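Local coordinates for protein lactose Operon Repressor (Escherichia coli, PDB 1JYE) that represses transcription of the lactose operon by binding operator DNA, a hold that inducer sugars relieve, and is present here as a C-terminally truncated, dimeric variant, at residues D88-S93 with S300-L305; T240-A245 with L251-A256; L262-G265 with S269-G272. The protein carries 1 engineered substitution. One frame throughout, in Å; residues are numbered along the deposited sequence.

Interaction 1 of 3, residues D88-S93 with S300-L305; sequences DQLGAS and SVDRLL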
ATOM      1  N   ASP A  88       4.938 -12.930 -14.601  1.00 22.03           N
ATOM      2  CA  ASP A  88       5.991 -12.458 -15.497  1.00 25.37           C
ATOM      3  C   ASP A  88       7.071 -13.531 -15.594  1.00 26.27           C
ATOM      4  O   ASP A  88       7.551 -13.851 -16.682  1.00 26.33           O
ATOM      5  CB  ASP A  88       6.602 -11.166 -14.951  1.00 27.49           C
ATOM      6  CG  ASP A  88       7.609 -10.542 -15.903  1.00 31.82           C
ATOM      7  OD1 ASP A  88       8.479  -9.784 -15.428  1.00 36.02           O
ATOM      8  OD2 ASP A  88       7.525 -10.795 -17.122  1.00 34.30           O
ATOM      9  N   GLN A  89       7.440 -14.085 -14.443  1.00 26.20           N
ATOM     10  CA  GLN A  89       8.462 -15.124 -14.367  1.00 27.58           C
ATOM     11  C   GLN A  89       8.097 -16.354 -15.187  1.00 27.65           C
ATOM     12  O   GLN A  89       8.962 -16.978 -15.803  1.00 27.87           O
ATOM     13  CB  GLN A  89       8.674 -15.554 -12.913  1.00 29.06           C
ATOM     14  CG  GLN A  89       9.311 -14.512 -12.012  1.00 33.11           C
ATOM     15  CD  GLN A  89       9.264 -14.919 -10.548  1.00 35.27           C
ATOM     16  OE1 GLN A  89       9.642 -16.035 -10.190  1.00 35.69           O
ATOM     17  NE2 GLN A  89       8.798 -14.012  -9.695  1.00 37.83           N
ATOM     18  N   LEU A  90       6.815 -16.702 -15.192  1.00 25.93           N
ATOM     19  CA  LEU A  90       6.354 -17.877 -15.920  1.00 27.21           C
ATOM     20  C   LEU A  90       5.850 -17.583 -17.331  1.00 27.11           C
ATOM     21  O   LEU A  90       5.299 -18.464 -17.993  1.00 28.45           O
ATOM     22  CB  LEU A  90       5.266 -18.586 -15.107  1.00 27.37           C
ATOM     23  CG  LEU A  90       5.706 -19.029 -13.705  1.00 29.06           C
ATOM     24  CD1 LEU A  90       4.524 -19.619 -12.952  1.00 28.37           C
ATOM     25  CD2 LEU A  90       6.837 -20.045 -13.812  1.00 29.17           C
ATOM     26  N   GLY A  91       6.037 -16.348 -17.785  1.00 26.98           N
ATOM     27  CA  GLY A  91       5.614 -15.974 -19.124  1.00 26.50           C
ATOM     28  C   GLY A  91       4.118 -15.834 -19.335  1.00 26.09           C
ATOM     29  O   GLY A  91       3.612 -16.092 -20.427  1.00 27.58           O
ATOM     30  N   ALA A  92       3.400 -15.418 -18.298  1.00 23.81           N
ATOM     31  CA  ALA A  92       1.958 -15.249 -18.407  1.00 22.52           C
ATOM     32  C   ALA A  92       1.563 -13.789 -18.231  1.00 20.82           C
ATOM     33  O   ALA A  92       2.047 -13.116 -17.321  1.00 22.21           O
ATOM     34  CB  ALA A  92       1.253 -16.101 -17.359  1.00 22.24           C
ATOM     35  N   SER A  93       0.698 -13.302 -19.114  1.00 20.42           N
ATOM     36  CA  SER A  93       0.210 -11.933 -19.029  1.00 20.28           C
ATOM     37  C   SER A  93      -0.994 -11.969 -18.103  1.00 19.66           C
ATOM     38  O   SER A  93      -1.631 -13.013 -17.949  1.00 19.88           O
ATOM     39  CB  SER A  93      -0.194 -11.412 -20.408  1.00 22.44           C
ATOM     40  OG  SER A  93       0.958 -11.163 -21.192  1.00 24.32           O
ATOM     41  N   SER A 300      -0.224 -18.672  -5.675  1.00 15.53           N
ATOM     42  CA  SER A 300      -1.484 -18.695  -6.417  1.00 14.70           C
ATOM     43  C   SER A 300      -1.264 -18.847  -7.920  1.00 14.80           C
ATOM     44  O   SER A 300      -2.050 -19.501  -8.607  1.00 14.32           O
ATOM     45  CB  SER A 300      -2.311 -17.429  -6.137  1.00 15.28           C
ATOM     46  OG  SER A 300      -1.745 -16.273  -6.736  1.00 16.44           O
ATOM     47  N   VAL A 301      -0.196 -18.248  -8.436  1.00 13.79           N
ATOM     48  CA  VAL A 301       0.086 -18.349  -9.862  1.00 14.03           C
ATOM     49  C   VAL A 301       0.532 -19.765 -10.201  1.00 15.85           C
ATOM     50  O   VAL A 301       0.032 -20.368 -11.155  1.00 17.29           O
ATOM     51  CB  VAL A 301       1.176 -17.343 -10.294  1.00 14.48           C
ATOM     52  CG1 VAL A 301       1.523 -17.545 -11.768  1.00 15.60           C
ATOM     53  CG2 VAL A 301       0.678 -15.923 -10.071  1.00 14.85           C
ATOM     54  N   ASP A 302       1.459 -20.302  -9.414  1.00 16.67           N
ATOM     55  CA  ASP A 302       1.936 -21.661  -9.649  1.00 18.70           C
ATOM     56  C   ASP A 302       0.757 -22.628  -9.598  1.00 17.04           C
ATOM     57  O   ASP A 302       0.626 -23.509 -10.445  1.00 17.78           O
ATOM     58  CB  ASP A 302       2.965 -22.076  -8.589  1.00 21.97           C
ATOM     59  CG  ASP A 302       4.166 -21.151  -8.536  1.00 26.55           C
ATOM     60  OD1 ASP A 302       4.564 -20.626  -9.593  1.00 29.19           O
ATOM     61  OD2 ASP A 302       4.722 -20.961  -7.433  1.00 31.67           O
ATOM     62  N   ARG A 303      -0.102 -22.449  -8.599  1.00 15.77           N
ATOM     63  CA  ARG A 303      -1.268 -23.310  -8.413  1.00 15.51           C
ATOM     64  C   ARG A 303      -2.257 -23.219  -9.574  1.00 15.03           C
ATOM     65  O   ARG A 303      -2.743 -24.237 -10.067  1.00 14.83           O
ATOM     66  CB  ARG A 303      -1.978 -22.948  -7.102  1.00 16.00           C
ATOM     67  CG  ARG A 303      -3.105 -23.904  -6.687  1.00 16.39           C
ATOM     68  CD  ARG A 303      -2.573 -25.309  -6.416  1.00 17.95           C
ATOM     69  NE  ARG A 303      -1.332 -25.268  -5.646  1.00 19.58           N
ATOM     70  CZ  ARG A 303      -1.243 -24.916  -4.365  1.00 19.82           C
ATOM     71  NH1 ARG A 303      -0.056 -24.899  -3.770  1.00 19.80           N
ATOM     72  NH2 ARG A 303      -2.331 -24.605  -3.671  1.00 17.50           N
ATOM     73  N   LEU A 304      -2.554 -21.997 -10.010  1.00 14.43           N
ATOM     74  CA  LEU A 304      -3.496 -21.802 -11.109  1.00 15.87           C
ATOM     75  C   LEU A 304      -3.016 -22.480 -12.382  1.00 17.39           C
ATOM     76  O   LEU A 304      -3.793 -23.135 -13.077  1.00 17.57           O
ATOM     77  CB  LEU A 304      -3.705 -20.311 -11.385  1.00 15.29           C
ATOM     78  CG  LEU A 304      -4.709 -20.008 -12.504  1.00 17.19           C
ATOM     79  CD1 LEU A 304      -6.107 -20.405 -12.055  1.00 16.93           C
ATOM     80  CD2 LEU A 304      -4.664 -18.527 -12.851  1.00 18.58           C
ATOM     81  N   LEU A 305      -1.734 -22.317 -12.694  1.00 18.12           N
ATOM     82  CA  LEU A 305      -1.191 -22.931 -13.895  1.00 19.65           C
ATOM     83  C   LEU A 305      -1.215 -24.455 -13.783  1.00 19.09           C
ATOM     84  O   LEU A 305      -1.465 -25.144 -14.770  1.00 20.40           O
ATOM     85  CB  LEU A 305       0.227 -22.415 -14.159  1.00 22.74           C
ATOM     86  CG  LEU A 305       0.299 -20.900 -14.392  1.00 25.04           C
ATOM     87  CD1 LEU A 305       1.698 -20.518 -14.849  1.00 27.17           C
ATOM     88  CD2 LEU A 305      -0.725 -20.478 -15.442  1.00 27.30           C
TER

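Interaction 2 of 3, residues T240-A245 with L251-A256; sequences TAMLVA and LGAMRA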
ATOM      1  N   THR A 240      -6.263  -3.491  29.099  1.00 17.29           N
ATOM      2  CA  THR A 240      -4.822  -3.485  29.289  1.00 17.06           C
ATOM      3  C   THR A 240      -4.191  -3.951  27.979  1.00 16.47           C
ATOM      4  O   THR A 240      -2.995  -3.791  27.762  1.00 16.34           O
ATOM      5  CB  THR A 240      -4.372  -4.410  30.447  1.00 17.74           C
ATOM      6  OG1 THR A 240      -4.834  -5.747  30.217  1.00 17.85           O
ATOM      7  CG2 THR A 240      -4.917  -3.897  31.776  1.00 17.69           C
ATOM      8  N   ALA A 241      -5.012  -4.516  27.096  1.00 17.17           N
ATOM      9  CA  ALA A 241      -4.521  -4.990  25.806  1.00 17.07           C
ATOM     10  C   ALA A 241      -5.612  -4.985  24.743  1.00 15.91           C
ATOM     11  O   ALA A 241      -6.799  -5.119  25.046  1.00 14.98           O
ATOM     12  CB  ALA A 241      -3.940  -6.397  25.949  1.00 17.56           C
ATOM     13  N   MET A 242      -5.193  -4.829  23.492  1.00 14.94           N
ATOM     14  CA  MET A 242      -6.116  -4.810  22.367  1.00 15.16           C
ATOM     15  C   MET A 242      -5.637  -5.718  21.244  1.00 14.80           C
ATOM     16  O   MET A 242      -4.452  -5.737  20.914  1.00 15.64           O
ATOM     17  CB  MET A 242      -6.246  -3.389  21.798  1.00 15.67           C
ATOM     18  CG  MET A 242      -6.867  -2.356  22.721  1.00 17.92           C
ATOM     19  SD  MET A 242      -6.922  -0.735  21.911  1.00 18.83           S
ATOM     20  CE  MET A 242      -8.275  -0.954  20.774  1.00 18.92           C
ATOM     21  N   LEU A 243      -6.562  -6.487  20.674  1.00 12.63           N
ATOM     22  CA  LEU A 243      -6.262  -7.333  19.525  1.00 12.76           C
ATOM     23  C   LEU A 243      -6.887  -6.543  18.377  1.00 13.10           C
ATOM     24  O   LEU A 243      -8.091  -6.287  18.382  1.00 12.93           O
ATOM     25  CB  LEU A 243      -6.937  -8.705  19.668  1.00 13.08           C
ATOM     26  CG  LEU A 243      -6.216  -9.655  20.625  1.00 14.55           C
ATOM     27  CD1 LEU A 243      -7.154 -10.785  21.045  1.00 15.13           C
ATOM     28  CD2 LEU A 243      -4.965 -10.202  19.953  1.00 14.95           C
ATOM     29  N   VAL A 244      -6.070  -6.132  17.410  1.00 12.51           N
ATOM     30  CA  VAL A 244      -6.559  -5.337  16.284  1.00 13.74           C
ATOM     31  C   VAL A 244      -6.453  -6.116  14.971  1.00 12.43           C
ATOM     32  O   VAL A 244      -5.463  -6.805  14.727  1.00 12.68           O
ATOM     33  CB  VAL A 244      -5.778  -4.005  16.202  1.00 13.34           C
ATOM     34  CG1 VAL A 244      -6.371  -3.113  15.126  1.00 14.64           C
ATOM     35  CG2 VAL A 244      -5.825  -3.307  17.559  1.00 17.01           C
ATOM     36  N   ALA A 245      -7.480  -5.986  14.129  1.00 13.04           N
ATOM     37  CA  ALA A 245      -7.584  -6.736  12.880  1.00 12.38           C
ATOM     38  C   ALA A 245      -6.505  -6.553  11.816  1.00 12.29           C
ATOM     39  O   ALA A 245      -6.349  -7.412  10.953  1.00 12.99           O
ATOM     40  CB  ALA A 245      -8.972  -6.527  12.269  1.00 15.40           C
ATOM     41  N   LEU A 251      -2.213   1.032  14.050  1.00 13.83           N
ATOM     42  CA  LEU A 251      -1.507   2.309  14.071  1.00 14.41           C
ATOM     43  C   LEU A 251      -2.457   3.374  14.617  1.00 14.03           C
ATOM     44  O   LEU A 251      -2.071   4.208  15.443  1.00 15.56           O
ATOM     45  CB  LEU A 251      -1.067   2.695  12.654  1.00 13.63           C
ATOM     46  CG  LEU A 251      -0.424   4.081  12.496  1.00 16.74           C
ATOM     47  CD1 LEU A 251       0.958   4.089  13.136  1.00 18.08           C
ATOM     48  CD2 LEU A 251      -0.320   4.418  11.016  1.00 15.90           C
ATOM     49  N   GLY A 252      -3.697   3.339  14.142  1.00 13.59           N
ATOM     50  CA  GLY A 252      -4.696   4.289  14.590  1.00 14.13           C
ATOM     51  C   GLY A 252      -4.970   4.131  16.075  1.00 14.20           C
ATOM     52  O   GLY A 252      -5.082   5.115  16.799  1.00 13.91           O
ATOM     53  N   ALA A 253      -5.080   2.886  16.528  1.00 14.76           N
ATOM     54  CA  ALA A 253      -5.330   2.609  17.940  1.00 15.29           C
ATOM     55  C   ALA A 253      -4.180   3.139  18.783  1.00 15.22           C
ATOM     56  O   ALA A 253      -4.389   3.744  19.833  1.00 15.57           O
ATOM     57  CB  ALA A 253      -5.487   1.105  18.160  1.00 14.18           C
ATOM     58  N   MET A 254      -2.958   2.907  18.316  1.00 14.61           N
ATOM     59  CA  MET A 254      -1.774   3.361  19.030  1.00 15.02           C
ATOM     60  C   MET A 254      -1.775   4.881  19.162  1.00 14.87           C
ATOM     61  O   MET A 254      -1.397   5.421  20.204  1.00 16.60           O
ATOM     62  CB  MET A 254      -0.519   2.880  18.302  1.00 16.48           C
ATOM     63  CG  MET A 254      -0.289   1.379  18.434  1.00 17.54           C
ATOM     64  SD  MET A 254       0.971   0.753  17.312  1.00 19.60           S
ATOM     65  CE  MET A 254       2.394   1.697  17.861  1.00 20.97           C
ATOM     66  N   ARG A 255      -2.203   5.572  18.112  1.00 15.53           N
ATOM     67  CA  ARG A 255      -2.259   7.025  18.171  1.00 16.01           C
ATOM     68  C   ARG A 255      -3.308   7.457  19.197  1.00 16.68           C
ATOM     69  O   ARG A 255      -3.076   8.376  19.979  1.00 16.91           O
ATOM     70  CB  ARG A 255      -2.612   7.626  16.807  1.00 15.67           C
ATOM     71  CG  ARG A 255      -2.767   9.139  16.875  1.00 16.42           C
ATOM     72  CD  ARG A 255      -3.262   9.764  15.582  1.00 16.60           C
ATOM     73  NE  ARG A 255      -3.813  11.089  15.864  1.00 18.48           N
ATOM     74  CZ  ARG A 255      -4.811  11.651  15.192  1.00 18.53           C
ATOM     75  NH1 ARG A 255      -5.379  11.017  14.177  1.00 19.71           N
ATOM     76  NH2 ARG A 255      -5.271  12.839  15.568  1.00 21.55           N
ATOM     77  N   ALA A 256      -4.455   6.786  19.198  1.00 16.87           N
ATOM     78  CA  ALA A 256      -5.523   7.121  20.139  1.00 17.01           C
ATOM     79  C   ALA A 256      -5.034   6.936  21.572  1.00 18.01           C
ATOM     80  O   ALA A 256      -5.240   7.797  22.429  1.00 19.16           O
ATOM     81  CB  ALA A 256      -6.746   6.239  19.883  1.00 16.94           C
TER

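Interaction 3 of 3, residues L262-G265 with S269-G272; sequences LRVG and SVVG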
ATOM      1  N   LEU A 262      -1.785   7.843  27.475  1.00 23.73           N
ATOM      2  CA  LEU A 262      -1.365   6.511  27.894  1.00 24.23           C
ATOM      3  C   LEU A 262      -0.194   6.015  27.056  1.00 23.81           C
ATOM      4  O   LEU A 262       0.065   6.522  25.963  1.00 24.93           O
ATOM      5  CB  LEU A 262      -2.534   5.528  27.780  1.00 23.53           C
ATOM      6  CG  LEU A 262      -3.754   5.845  28.648  1.00 24.20           C
ATOM      7  CD1 LEU A 262      -4.850   4.820  28.382  1.00 25.27           C
ATOM      8  CD2 LEU A 262      -3.358   5.834  30.118  1.00 25.46           C
ATOM      9  N   ARG A 263       0.513   5.019  27.572  1.00 23.43           N
ATOM     10  CA  ARG A 263       1.661   4.461  26.874  1.00 22.90           C
ATOM     11  C   ARG A 263       1.322   3.159  26.165  1.00 22.84           C
ATOM     12  O   ARG A 263       0.785   2.234  26.775  1.00 20.93           O
ATOM     13  CB  ARG A 263       2.798   4.203  27.862  1.00 25.43           C
ATOM     14  CG  ARG A 263       3.338   5.451  28.541  1.00 27.91           C
ATOM     15  CD  ARG A 263       4.200   5.067  29.731  1.00 29.90           C
ATOM     16  NE  ARG A 263       3.413   4.384  30.754  1.00 32.48           N
ATOM     17  CZ  ARG A 263       3.925   3.817  31.842  1.00 32.33           C
ATOM     18  NH1 ARG A 263       5.233   3.847  32.057  1.00 33.80           N
ATOM     19  NH2 ARG A 263       3.127   3.217  32.716  1.00 32.67           N
ATOM     20  N   VAL A 264       1.626   3.089  24.874  1.00 21.15           N
ATOM     21  CA  VAL A 264       1.385   1.859  24.132  1.00 20.81           C
ATOM     22  C   VAL A 264       2.394   0.868  24.694  1.00 22.21           C
ATOM     23  O   VAL A 264       3.586   1.171  24.787  1.00 22.64           O
ATOM     24  CB  VAL A 264       1.635   2.047  22.622  1.00 19.74           C
ATOM     25  CG1 VAL A 264       1.509   0.710  21.898  1.00 20.28           C
ATOM     26  CG2 VAL A 264       0.647   3.045  22.057  1.00 19.57           C
ATOM     27  N   GLY A 265       1.915  -0.307  25.086  1.00 22.34           N
ATOM     28  CA  GLY A 265       2.793  -1.308  25.656  1.00 23.05           C
ATOM     29  C   GLY A 265       2.688  -1.325  27.172  1.00 24.88           C
ATOM     30  O   GLY A 265       2.082  -2.225  27.752  1.00 25.77           O
ATOM     31  N   SER A 269      -1.355  -2.703  25.798  1.00 16.34           N
ATOM     32  CA  SER A 269      -0.635  -3.482  24.799  1.00 16.48           C
ATOM     33  C   SER A 269      -1.476  -3.589  23.538  1.00 16.45           C
ATOM     34  O   SER A 269      -2.709  -3.568  23.591  1.00 15.43           O
ATOM     35  CB  SER A 269      -0.315  -4.882  25.329  1.00 17.60           C
ATOM     36  OG  SER A 269       0.692  -4.834  26.323  1.00 18.52           O
ATOM     37  N   VAL A 270      -0.805  -3.712  22.399  1.00 15.16           N
ATOM     38  CA  VAL A 270      -1.502  -3.801  21.127  1.00 15.26           C
ATOM     39  C   VAL A 270      -0.890  -4.858  20.228  1.00 15.82           C
ATOM     40  O   VAL A 270       0.333  -4.950  20.103  1.00 16.11           O
ATOM     41  CB  VAL A 270      -1.455  -2.438  20.375  1.00 15.82           C
ATOM     42  CG1 VAL A 270      -2.156  -2.553  19.034  1.00 14.63           C
ATOM     43  CG2 VAL A 270      -2.101  -1.352  21.222  1.00 16.77           C
ATOM     44  N   VAL A 271      -1.748  -5.671  19.616  1.00 13.50           N
ATOM     45  CA  VAL A 271      -1.296  -6.690  18.681  1.00 13.44           C
ATOM     46  C   VAL A 271      -1.992  -6.399  17.356  1.00 14.83           C
ATOM     47  O   VAL A 271      -3.214  -6.252  17.308  1.00 14.96           O
ATOM     48  CB  VAL A 271      -1.677  -8.116  19.143  1.00 14.57           C
ATOM     49  CG1 VAL A 271      -1.190  -9.134  18.128  1.00 13.65           C
ATOM     50  CG2 VAL A 271      -1.070  -8.399  20.503  1.00 15.86           C
ATOM     51  N   GLY A 272      -1.209  -6.285  16.288  1.00 14.33           N
ATOM     52  CA  GLY A 272      -1.787  -6.020  14.984  1.00 14.21           C
ATOM     53  C   GLY A 272      -1.946  -7.295  14.180  1.00 14.49           C
ATOM     54  O   GLY A 272      -1.981  -8.393  14.741  1.00 14.08           O
TER
HETATM   55  O   HOH W   1       0.506  -3.826  29.039  1.00 23.02           O

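Interaction 1 of 3, residues D88-S93 with S300-L305
Leu-90 meets Val-301, Asp-302 and Leu-305 where a Schellman motif closes helix 74-89 against the flank of helix 293-308. The motif rests on two backbone bonds, Gly-91 N to Asp-88 O and Ala-92 N to Ala-87 O, with Gly-91 at positive phi (73°) as the C-prime residue. Leu-90, the residue just before this glycine, directs its side chain at the second helix.

The apolar part of the contact is carried mainly by one methyl, Leu-90 CD1, with Leu-90 CB 4.1 Å from Leu-305 CD1. Leu-90 CD1 stands 3.5 Å from Leu-305 CD1 and 3.8 Å from Val-301 CG1. Val-301 and Leu-305 are one turn apart on their helix, joined by the bond from Leu-305 N to Val-301 O, so the methyl is received by two residues of the same helical face. Both leucines have CD1 anti to CA (chi2 176° for Leu-90), which carries CD1 to the far end of each chain, where the two methyls meet; the side chains themselves lie aslant. The two segments bury 166 Å² between them; Val-301 is buried, while Leu-90, Asp-302 and Leu-305 remain partly exposed.

The polar part is a neighbour of that methyl rather than a bond across the segments. The carboxylate of Asp-302 forms a salt bridge through OD1 with Arg-86 NE, one turn back on helix 74-89, and thus ties the two helices electrostatically beside the leucine. Leu-90 and Asp-302 approach at about a right angle, leaving Leu-90 CD1 3.5 Å from Asp-302 OD1, the oxygen that Arg-86 holds.

Interaction 2 of 3, residues T240-A245 with L251-A256
Ala-253 presents its methyl to two side chains of strand 241-244, Met-242 and Val-244, which stand two residues apart and so project from the same face of the strand. Their lines of approach differ. Val-244 comes almost head-on: its CG2 is 4.5 Å from Ala-253 CB, and the angle from Ala-253 CA through CB to that methyl is about 165°. Met-242 comes in from the flank, with CE 4.3 Å from Ala-253 CB and the corresponding angle only about 128°.

The methionine reaches this position by a run followed by a turn. Its chain is extended as far as the sulfur, then bends at the last bond (chi3 75°), so that SD and CE both border the alanine methyl. Both separations describe ordinary van der Waals packing without compression. Val-244 CA and Ala-253 CA, the nearest such pair between the segments, are 8.2 Å apart, a spacing bridged by side chains alone. Of the 85 Å² buried, Ala-253 contributes 45 Å², more than either partner, because its methyl meets both of them.

All three residues are buried. Thr-229 of helix 222-234 packs on both Met-242 and Ala-253, and Val-270 of the next strand lies against Val-244. On the same helix as Ala-253, Leu-251 packs on Tyr-282 of the second subunit, which places this helix near the dimer contact. The arrangement joins the first strand and the helix of the beta-alpha-beta unit 241-244, 247-259, 269-271, in a parallel sheet of the periplasmic binding protein-like fold.

Interaction 3 of 3, residues L262-G265 with S269-G272
Val-264 sets its CG1 methyl against Val-270 CG2, 4.2 Å away, an apolar touch between the loop that follows helix 247-259 and the strand that the loop feeds. With CG1 anti to the backbone N (chi1 174°), Val-264 puts this branch on the side facing the strand. The separation is that of relaxed methyl packing, and each valine loses only 26 to 27 Å² to the other segment.

A second, polar point of contact lies at the narrow end, where the CA atoms of Gly-265 and Ser-269 approach to 4.1 Å. Gly-265 O and Ser-269 OG are 3.3 Å apart, and one water joins them: it probably donates to Gly-265 O at 2.6 Å and is hydrogen-bonded to Ser-269 OG at 2.9 Å. The O-water-OG angle is about 73°, so the three oxygens form a compact triangle. Ser-269 OG is also bonded to Leu-330 N, which anchors the hydroxyl from outside the loop. Gly-265 takes a positive phi (101°), in a conformation that leaves little room for a side chain beside the preceding carbonyl oxygen.

Neighbouring elements pack on both segments. Ile-257 of helix 247-259 lies against both valines, Thr-328 touches Val-264, and strand 269-271 is the outermost of the four parallel strands, beside strand 241-244, with Thr-328 bonded to its backbone at Val-270.

In the fold
Interactions 2 and 3 belong to one beta-alpha-beta unit: their centres are 6 Å apart, and Met-242 N and Thr-240 O pair with Ser-269 O and N in probable hydrogen bonds, each 2.8 Å. Interaction 1 lies on the opposite side of the chain's centre, about 38 to 40 Å from both between centres, and the 206 residues between its segments include both. Chemistry follows place. Interaction 2 is buried and wholly apolar; interaction 3, also largely buried, adds a bridging water beside the loop; interaction 1, partly exposed, sets leucine packing beside a carboxylate whose salt-bridge partner, Arg-86, lies outside the two segments. Segments of interactions 1 and 2 also touch the second subunit, whereas those of interaction 3 do not.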